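Local coordinates for putative invasin (Yersinia pseudotuberculosis IP 31758, PDB 5N40), which acts as an adhesin of the invasin type, probably attaching the bacterium to host cells through a C-type lectin-like domain carried on immunoglobulin-like domains, at residues A49-L54 with S82-V87. The protein carries 1 engineered substitution. Sequence-based numbering, arbitrary orientation.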
loop_
_atom_site.group_PDB
_atom_site.type_symbol
_atom_site.label_atom_id
_atom_site.label_comp_id
_atom_site.label_asym_id
_atom_site.label_seq_id
_atom_site.Cartn_x
_atom_site.Cartn_y
_atom_site.Cartn_z
ATOM N N ALA A 49 -21.674 -1.215 43.032
ATOM C CA ALA A 49 -21.330 -1.713 41.708
ATOM C C ALA A 49 -20.601 -0.622 40.942
ATOM O O ALA A 49 -20.901 0.565 41.099
ATOM C CB ALA A 49 -22.574 -2.158 40.930
ATOM N N PHE A 50 -19.634 -1.031 40.124
ATOM C CA PHE A 50 -18.896 -0.131 39.250
ATOM C C PHE A 50 -19.217 -0.443 37.795
ATOM O O PHE A 50 -19.544 -1.577 37.440
ATOM C CB PHE A 50 -17.380 -0.257 39.451
ATOM C CG PHE A 50 -16.903 0.047 40.855
ATOM C CD1 PHE A 50 -17.537 0.984 41.652
ATOM C CD2 PHE A 50 -15.795 -0.614 41.371
ATOM C CE1 PHE A 50 -17.076 1.248 42.938
ATOM C CE2 PHE A 50 -15.341 -0.362 42.648
ATOM C CZ PHE A 50 -15.979 0.568 43.433
ATOM N N THR A 51 -19.120 0.578 36.948
ATOM C CA THR A 51 -19.153 0.383 35.506
ATOM C C THR A 51 -17.945 1.074 34.892
ATOM O O THR A 51 -17.388 2.015 35.461
ATOM C CB THR A 51 -20.446 0.919 34.876
ATOM O OG1 THR A 51 -20.454 2.351 34.921
ATOM C CG2 THR A 51 -21.660 0.377 35.615
ATOM N N SER A 52 -17.546 0.597 33.714
ATOM C CA SER A 52 -16.443 1.185 32.968
ATOM C C SER A 52 -16.762 1.131 31.480
ATOM O O SER A 52 -17.296 0.131 30.997
ATOM C CB SER A 52 -15.129 0.453 33.217
ATOM O OG SER A 52 -14.070 1.070 32.493
ATOM N N THR A 53 -16.399 2.195 30.755
ATOM C CA THR A 53 -16.662 2.239 29.317
ATOM C C THR A 53 -15.711 1.346 28.526
ATOM O O THR A 53 -16.021 0.983 27.382
ATOM C CB THR A 53 -16.570 3.675 28.799
ATOM O OG1 THR A 53 -15.282 4.233 29.098
ATOM C CG2 THR A 53 -17.662 4.538 29.426
ATOM N N LEU A 54 -14.580 0.975 29.113
ATOM C CA LEU A 54 -13.600 0.106 28.487
ATOM C C LEU A 54 -13.164 -0.958 29.483
ATOM O O LEU A 54 -13.116 -0.715 30.691
ATOM C CB LEU A 54 -12.372 0.899 28.005
ATOM C CG LEU A 54 -12.588 1.975 26.942
ATOM C CD1 LEU A 54 -11.296 2.781 26.759
ATOM C CD2 LEU A 54 -13.054 1.350 25.631
ATOM N N SER A 82 -14.110 5.674 31.386
ATOM C CA SER A 82 -14.839 6.446 32.381
ATOM C C SER A 82 -15.532 5.486 33.334
ATOM O O SER A 82 -16.237 4.573 32.896
ATOM C CB SER A 82 -15.861 7.362 31.715
ATOM O OG SER A 82 -15.214 8.333 30.911
ATOM N N LEU A 83 -15.331 5.704 34.628
ATOM C CA LEU A 83 -15.816 4.819 35.677
ATOM C C LEU A 83 -16.984 5.477 36.392
ATOM O O LEU A 83 -16.909 6.658 36.744
ATOM C CB LEU A 83 -14.702 4.515 36.678
ATOM C CG LEU A 83 -13.420 3.919 36.094
ATOM C CD1 LEU A 83 -12.284 3.995 37.109
ATOM C CD2 LEU A 83 -13.662 2.495 35.686
ATOM N N SER A 84 -18.049 4.712 36.623
ATOM C CA SER A 84 -19.190 5.184 37.397
ATOM C C SER A 84 -19.493 4.196 38.514
ATOM O O SER A 84 -19.025 3.054 38.514
ATOM C CB SER A 84 -20.437 5.375 36.526
ATOM O OG SER A 84 -20.960 4.130 36.113
ATOM N N VAL A 85 -20.281 4.655 39.483
ATOM C CA VAL A 85 -20.585 3.870 40.671
ATOM C C VAL A 85 -22.065 4.020 40.998
ATOM O O VAL A 85 -22.634 5.109 40.865
ATOM C CB VAL A 85 -19.704 4.308 41.864
ATOM C CG1 VAL A 85 -19.781 5.806 42.065
ATOM C CG2 VAL A 85 -20.096 3.569 43.133
ATOM N N ASN A 86 -22.690 2.922 41.416
ATOM C CA ASN A 86 -24.049 2.981 41.928
ATOM C C ASN A 86 -24.142 2.134 43.192
ATOM O O ASN A 86 -23.344 1.218 43.414
ATOM C CB ASN A 86 -25.097 2.540 40.874
ATOM C CG ASN A 86 -24.874 1.141 40.351
ATOM O OD1 ASN A 86 -25.175 0.158 41.025
ATOM N ND2 ASN A 86 -24.379 1.040 39.117
ATOM N N VAL A 87 -25.114 2.479 44.029
ATOM C CA VAL A 87 -25.343 1.840 45.319
ATOM C C VAL A 87 -26.804 1.430 45.348
ATOM O O VAL A 87 -27.685 2.271 45.141
ATOM C CB VAL A 87 -25.026 2.784 46.491
ATOM C CG1 VAL A 87 -25.267 2.091 47.825
ATOM C CG2 VAL A 87 -23.597 3.309 46.392
HETATM O O HOH W 1 -18.842 4.215 33.095
#
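A49 and N86 exchange two backbone hydrogen bonds, as do T51 and S84, and these two hydrogen-bonded pairs join antiparallel strands whose segment axes run at 157°. The T51 N to S84 O bond measures 2.9 Å. Where strand 48-52 gives out, a side chain takes over from the main chain: T53 OG1 accepts S82 N at 2.9 Å, while T53 N gives a longer, more bent bond to S82 O. The threonine's chi1 of 57° sets OG1 between its own N and carbonyl carbon, turned to meet that amide. S82 O also accepts a hydrogen bond from a water at 2.6 Å; a further link from this water to T51 OG1 is doubtful, because that hydroxyl is modelled too close to S84 OG. On the T51 and S84 face the amide oxygen OD1 of N86 lies 3.5 Å from A49 CB. The non-hydrogen-bonded pairs F50 with V85 and S52 with L83 point to the other side. There V85 CG2 abuts the F50 ring at its edge, in the ring plane, 3.8 Å from CE1, and L83 CD2 rests on S52 CB. S52 OG, swung away from its own N (chi1 -179°), donates in the carbonyl plane to a lone pair of L54 O, two residues on. Strand 48-52 is outermost in its sheet; strand 90-102 continues the pairing beyond 79-87, with backbone bonds from L83 to A97 and V85 to L92. F50, L83 and V85 face the interior of this immunoglobulin-like beta-sandwich, where F50 meets V31, L33, L57 and V60, and both F50 and L83 reach L14.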